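Local structure of reducing end xylose-releasing exo-oligoxylanase (Bacillus halodurans, 1WU4) at residues L323-A328 and D345-T350; L318-L323 and Y359-L364. The protein hydrolyses xylooligosaccharides of three or more units, releasing xylose from the reducing end with inversion of anomeric configuration. The protein carries 1 engineered substitution. All coordinates share one frame; numbering follows the deposited sequence.

Contact 1. Residues L323-A328 and D345-T350; sequences LIATNA and DLFWNT
T350 OG1, with the CD1 methyl of I324 lying 3.7 Å from it, donates a hydrogen bond of 2.7 Å to L346 O. The hydroxyl stands above the carbonyl plane, about 41° out of it, and the bond folds T350, two residues past the end of helix 340-348, back over the last turn. A chi1 of -59° puts OG1 anti to the carbonyl carbon, beside the backbone N, where it reaches L346 O. I324 and T350 meet tip to tip, an aliphatic end against a hydroxyl already engaged within its own segment.

Both branches of I324 reach the hydroxyl of T350, while CG2 also lies 3.7 Å from F347 CA, against the helix backbone. The side chain of L346 crosses that of I324 at about a right angle, its CG 4.0 Å from I324 CG2.

A325, the next residue, and A328, a turn after I324, meet F347. A328 CB touches F347 CB at 3.6 Å. A325 CB approaches F347 CE1 at 3.7 Å, and A325 CA makes an off-centre CH-pi contact 4.3 Å from the ring centroid. With CG anti to the backbone N (chi1 177°), the F347 ring is carried along this alanine-lined flank. Beyond the pair, A368 and L372 of helix 358-372 also touch F347, and Y365 meets it edge-to-face, so three helices of the (alpha/alpha)6 barrel converge on this ring.

No hydrogen bond links the two segments. The short alanine side chains let the helix backbones approach to 5.8 Å between A325 CA and F347 CA. Because the T350 hydroxyl is already bonded to L346 O, I324 meets it through van der Waals contact, and the pairing rests on apolar contacts.

Contact 2. Residues L318-L323 and Y359-L364; sequences LHPVGL and YYDNCL
H319, the N-cap residue of helix 320-329, meets helix 358-372 here within the (alpha/alpha)6 barrel of glycoside hydrolase family 8. With CG anti to its carbonyl carbon (chi1 -58°), the imidazole swings toward D361, and ND1 donates to D361 OD2 at 2.7 Å in a nearly straight bond of 169°. OD2 lies close to the ring plane, but the N-H comes from above the carboxylate plane; R353 forms a salt bridge to the same oxygen. Over one imidazole face stands the edge of Y360, a T-shaped pair with planes at 71°, and Y360 CB adds a CH-pi contact. The Y360 hydroxyl is hydrogen-bonded to S262 O, and the side chain of Y360 lies about 4 Å from that of E70, the probable proton donor.

Next along the chain, V321 N is bridged to D361 OD1 by water 1, which accepts from the amide and donates to the carboxylate. G322 N then gives OD1 a direct bond of 2.9 Å on its anti side. Replacing D361 by an alanine would probably leave H319 ND1 and G322 N without their acceptor, R353 without this partner, and the imidazole freer to turn. Having no side chain, G322 lets the helices come within 4.0 Å between its CA and D361 CA, and L364 CD2 rests 3.9 Å from G322 CA.

Helix 320-329 is common to both contacts: its first turn faces helix 358-372 in contact 2, its later turns face helix 340-348 in contact 1, and the two ranges overlap at L323, which touches neither partner segment. The centres lie about 10 Å apart. Along the chain the order is 318-323, 323-328, 345-350, 359-364, so the pairing of contact 1 falls between the two halves of contact 2. The contacts also touch directly, T326 CG2 packing on L364 CD2. Three successive barrel helices are thus joined: contact 2 combines polar bonds with ring packing, and its Y360 lies near the probable catalytic residues E70 and D263, while contact 1 is apolar and away from the annotated sites.

Contact 1. Residues L323-A328 and D345-T350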
loop_
_atom_site.group_PDB
_atom_site.type_symbol
_atom_site.label_atom_id
_atom_site.label_comp_id
_atom_site.label_asym_id
_atom_site.label_seq_id
_atom_site.Cartn_x
_atom_site.Cartn_y
_atom_site.Cartn_z
ATOM N N LEU A 323 -5.652 11.811 -0.554
ATOM C CA LEU A 323 -7.053 11.404 -0.523
ATOM C C LEU A 323 -7.622 11.421 -1.946
ATOM O O LEU A 323 -8.296 10.479 -2.359
ATOM C CB LEU A 323 -7.854 12.330 0.403
ATOM C CG LEU A 323 -9.368 12.098 0.508
ATOM C CD1 LEU A 323 -9.669 10.625 0.766
ATOM C CD2 LEU A 323 -9.932 12.962 1.627
ATOM N N ILE A 324 -7.342 12.486 -2.694
ATOM C CA ILE A 324 -7.810 12.597 -4.074
ATOM C C ILE A 324 -7.297 11.415 -4.898
ATOM O O ILE A 324 -8.054 10.778 -5.633
ATOM C CB ILE A 324 -7.320 13.916 -4.725
ATOM C CG1 ILE A 324 -8.041 15.106 -4.094
ATOM C CG2 ILE A 324 -7.536 13.876 -6.238
ATOM C CD1 ILE A 324 -7.528 16.454 -4.575
ATOM N N ALA A 325 -6.007 11.122 -4.771
ATOM C CA ALA A 325 -5.401 10.023 -5.512
ATOM C C ALA A 325 -6.040 8.676 -5.196
ATOM O O ALA A 325 -6.322 7.892 -6.103
ATOM C CB ALA A 325 -3.903 9.965 -5.227
ATOM N N THR A 326 -6.268 8.402 -3.915
ATOM C CA THR A 326 -6.856 7.121 -3.542
ATOM C C THR A 326 -8.306 6.996 -3.990
ATOM O O THR A 326 -8.720 5.928 -4.436
ATOM C CB THR A 326 -6.758 6.857 -2.022
ATOM O OG1 THR A 326 -7.447 7.886 -1.301
ATOM C CG2 THR A 326 -5.295 6.810 -1.584
ATOM N N ASN A 327 -9.073 8.080 -3.887
ATOM C CA ASN A 327 -10.465 8.027 -4.320
ATOM C C ASN A 327 -10.530 7.775 -5.823
ATOM O O ASN A 327 -11.415 7.068 -6.306
ATOM C CB ASN A 327 -11.199 9.327 -3.977
ATOM C CG ASN A 327 -11.578 9.411 -2.512
ATOM O OD1 ASN A 327 -11.541 8.411 -1.788
ATOM N ND2 ASN A 327 -11.965 10.602 -2.069
ATOM N N ALA A 328 -9.590 8.354 -6.563
ATOM C CA ALA A 328 -9.547 8.163 -8.009
ATOM C C ALA A 328 -9.158 6.720 -8.334
ATOM O O ALA A 328 -9.749 6.095 -9.213
ATOM C CB ALA A 328 -8.556 9.136 -8.640
ATOM N N ASP A 345 -10.901 12.649 -13.205
ATOM C CA ASP A 345 -10.609 13.977 -13.741
ATOM C C ASP A 345 -10.011 14.876 -12.663
ATOM O O ASP A 345 -9.075 15.636 -12.922
ATOM C CB ASP A 345 -11.869 14.649 -14.301
ATOM C CG ASP A 345 -12.341 14.030 -15.602
ATOM O OD1 ASP A 345 -11.522 13.415 -16.316
ATOM O OD2 ASP A 345 -13.540 14.176 -15.922
ATOM N N LEU A 346 -10.552 14.795 -11.450
ATOM C CA LEU A 346 -10.049 15.611 -10.352
ATOM C C LEU A 346 -8.575 15.297 -10.124
ATOM O O LEU A 346 -7.751 16.198 -9.979
ATOM C CB LEU A 346 -10.843 15.337 -9.069
ATOM C CG LEU A 346 -10.399 16.111 -7.822
ATOM C CD1 LEU A 346 -10.516 17.610 -8.076
ATOM C CD2 LEU A 346 -11.252 15.702 -6.628
ATOM N N PHE A 347 -8.252 14.009 -10.097
ATOM C CA PHE A 347 -6.881 13.560 -9.890
ATOM C C PHE A 347 -5.974 14.066 -11.013
ATOM O O PHE A 347 -4.875 14.567 -10.756
ATOM C CB PHE A 347 -6.856 12.029 -9.811
ATOM C CG PHE A 347 -5.480 11.435 -9.674
ATOM C CD1 PHE A 347 -4.566 11.941 -8.752
ATOM C CD2 PHE A 347 -5.110 10.339 -10.447
ATOM C CE1 PHE A 347 -3.301 11.359 -8.603
ATOM C CE2 PHE A 347 -3.852 9.748 -10.306
ATOM C CZ PHE A 347 -2.947 10.262 -9.380
ATOM N N TRP A 348 -6.433 13.958 -12.255
ATOM C CA TRP A 348 -5.635 14.427 -13.381
ATOM C C TRP A 348 -5.324 15.915 -13.232
ATOM O O TRP A 348 -4.225 16.368 -13.560
ATOM C CB TRP A 348 -6.375 14.181 -14.701
ATOM C CG TRP A 348 -5.553 14.511 -15.915
ATOM C CD1 TRP A 348 -5.426 15.729 -16.521
ATOM C CD2 TRP A 348 -4.721 13.607 -16.650
ATOM N NE1 TRP A 348 -4.566 15.638 -17.591
ATOM C CE2 TRP A 348 -4.119 14.347 -17.692
ATOM C CE3 TRP A 348 -4.425 12.243 -16.529
ATOM C CZ2 TRP A 348 -3.235 13.767 -18.611
ATOM C CZ3 TRP A 348 -3.546 11.665 -17.444
ATOM C CH2 TRP A 348 -2.963 12.430 -18.472
ATOM N N ASN A 349 -6.289 16.667 -12.716
ATOM C CA ASN A 349 -6.126 18.103 -12.541
ATOM C C ASN A 349 -5.490 18.508 -11.214
ATOM O O ASN A 349 -5.504 19.683 -10.848
ATOM C CB ASN A 349 -7.481 18.790 -12.707
ATOM C CG ASN A 349 -8.034 18.642 -14.112
ATOM O OD1 ASN A 349 -9.181 18.237 -14.303
ATOM N ND2 ASN A 349 -7.219 18.975 -15.105
ATOM N N THR A 350 -4.934 17.536 -10.500
ATOM C CA THR A 350 -4.278 17.797 -9.223
ATOM C C THR A 350 -2.784 17.517 -9.352
ATOM O O THR A 350 -2.380 16.380 -9.575
ATOM C CB THR A 350 -4.838 16.893 -8.103
ATOM O OG1 THR A 350 -6.244 17.119 -7.955
ATOM C CG2 THR A 350 -4.143 17.189 -6.780
#

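Contact 2. Residues L318-L323 and Y359-L364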
loop_
_atom_site.group_PDB
_atom_site.type_symbol
_atom_site.label_atom_id
_atom_site.label_comp_id
_atom_site.label_asym_id
_atom_site.label_seq_id
_atom_site.Cartn_x
_atom_site.Cartn_y
_atom_site.Cartn_z
ATOM N N LEU A 318 -4.587 16.161 6.491
ATOM C CA LEU A 318 -3.178 16.522 6.398
ATOM C C LEU A 318 -2.621 16.085 5.048
ATOM O O LEU A 318 -1.519 16.485 4.666
ATOM C CB LEU A 318 -2.382 15.859 7.525
ATOM C CG LEU A 318 -2.535 16.485 8.914
ATOM C CD1 LEU A 318 -1.860 15.602 9.949
ATOM C CD2 LEU A 318 -1.922 17.878 8.916
ATOM N N HIS A 319 -3.392 15.279 4.321
ATOM C CA HIS A 319 -2.962 14.763 3.024
ATOM C C HIS A 319 -4.105 14.741 2.007
ATOM O O HIS A 319 -4.481 13.680 1.507
ATOM C CB HIS A 319 -2.400 13.349 3.210
ATOM C CG HIS A 319 -1.250 13.282 4.165
ATOM N ND1 HIS A 319 0.013 13.725 3.838
ATOM C CD2 HIS A 319 -1.180 12.859 5.450
ATOM C CE1 HIS A 319 0.812 13.578 4.881
ATOM N NE2 HIS A 319 0.112 13.055 5.871
ATOM N N PRO A 320 -4.658 15.918 1.673
ATOM C CA PRO A 320 -5.760 15.990 0.709
ATOM C C PRO A 320 -5.423 15.472 -0.690
ATOM O O PRO A 320 -6.280 14.896 -1.358
ATOM C CB PRO A 320 -6.146 17.471 0.729
ATOM C CG PRO A 320 -4.872 18.158 1.139
ATOM C CD PRO A 320 -4.340 17.251 2.212
ATOM N N VAL A 321 -4.186 15.674 -1.134
ATOM C CA VAL A 321 -3.781 15.189 -2.453
ATOM C C VAL A 321 -3.788 13.657 -2.436
ATOM O O VAL A 321 -4.223 13.019 -3.394
ATOM C CB VAL A 321 -2.378 15.725 -2.843
ATOM C CG1 VAL A 321 -1.885 15.046 -4.115
ATOM C CG2 VAL A 321 -2.450 17.233 -3.062
ATOM N N GLY A 322 -3.316 13.070 -1.339
ATOM C CA GLY A 322 -3.320 11.624 -1.223
ATOM C C GLY A 322 -4.751 11.104 -1.231
ATOM O O GLY A 322 -5.036 10.071 -1.836
ATOM N N LEU A 323 -5.652 11.811 -0.554
ATOM C CA LEU A 323 -7.053 11.404 -0.523
ATOM C C LEU A 323 -7.622 11.421 -1.946
ATOM O O LEU A 323 -8.296 10.479 -2.359
ATOM C CB LEU A 323 -7.854 12.330 0.403
ATOM C CG LEU A 323 -9.368 12.098 0.508
ATOM C CD1 LEU A 323 -9.669 10.625 0.766
ATOM C CD2 LEU A 323 -9.932 12.962 1.627
ATOM N N TYR A 359 5.968 13.625 0.694
ATOM C CA TYR A 359 6.115 12.173 0.797
ATOM C C TYR A 359 4.886 11.257 0.698
ATOM O O TYR A 359 4.734 10.527 -0.286
ATOM C CB TYR A 359 6.881 11.832 2.083
ATOM C CG TYR A 359 6.853 10.364 2.463
ATOM C CD1 TYR A 359 7.536 9.405 1.710
ATOM C CD2 TYR A 359 6.120 9.932 3.568
ATOM C CE1 TYR A 359 7.484 8.049 2.052
ATOM C CE2 TYR A 359 6.063 8.586 3.918
ATOM C CZ TYR A 359 6.744 7.652 3.157
ATOM O OH TYR A 359 6.669 6.322 3.504
ATOM N N TYR A 360 4.027 11.271 1.714
ATOM C CA TYR A 360 2.866 10.381 1.728
ATOM C C TYR A 360 1.919 10.581 0.555
ATOM O O TYR A 360 1.531 9.620 -0.114
ATOM C CB TYR A 360 2.106 10.522 3.053
ATOM C CG TYR A 360 1.018 9.485 3.261
ATOM C CD1 TYR A 360 1.316 8.119 3.286
ATOM C CD2 TYR A 360 -0.306 9.871 3.452
ATOM C CE1 TYR A 360 0.315 7.164 3.498
ATOM C CE2 TYR A 360 -1.310 8.931 3.663
ATOM C CZ TYR A 360 -0.995 7.581 3.687
ATOM O OH TYR A 360 -1.988 6.650 3.909
ATOM N N ASP A 361 1.549 11.830 0.305
ATOM C CA ASP A 361 0.647 12.148 -0.792
ATOM C C ASP A 361 1.185 11.656 -2.120
ATOM O O ASP A 361 0.460 11.065 -2.916
ATOM C CB ASP A 361 0.445 13.657 -0.885
ATOM C CG ASP A 361 -0.141 14.232 0.372
ATOM O OD1 ASP A 361 -1.371 14.423 0.417
ATOM O OD2 ASP A 361 0.632 14.469 1.319
ATOM N N ASN A 362 2.466 11.904 -2.357
ATOM C CA ASN A 362 3.065 11.520 -3.620
ATOM C C ASN A 362 3.251 10.026 -3.823
ATOM O O ASN A 362 3.261 9.563 -4.962
ATOM C CB ASN A 362 4.368 12.293 -3.821
ATOM C CG ASN A 362 4.117 13.774 -4.020
ATOM O OD1 ASN A 362 2.966 14.213 -4.051
ATOM N ND2 ASN A 362 5.186 14.552 -4.154
ATOM N N CYS A 363 3.392 9.266 -2.738
ATOM C CA CYS A 363 3.501 7.816 -2.881
ATOM C C CYS A 363 2.138 7.328 -3.368
ATOM O O CYS A 363 2.049 6.554 -4.319
ATOM C CB CYS A 363 3.836 7.140 -1.548
ATOM S SG CYS A 363 5.559 7.293 -1.039
ATOM N N LEU A 364 1.080 7.797 -2.712
ATOM C CA LEU A 364 -0.281 7.420 -3.089
ATOM C C LEU A 364 -0.572 7.888 -4.513
ATOM O O LEU A 364 -1.245 7.202 -5.280
ATOM C CB LEU A 364 -1.287 8.037 -2.105
ATOM C CG LEU A 364 -1.588 7.262 -0.814
ATOM C CD1 LEU A 364 -0.309 6.741 -0.180
ATOM C CD2 LEU A 364 -2.344 8.160 0.149
HETATM O O HOH W 1 -1.976 17.146 0.094
#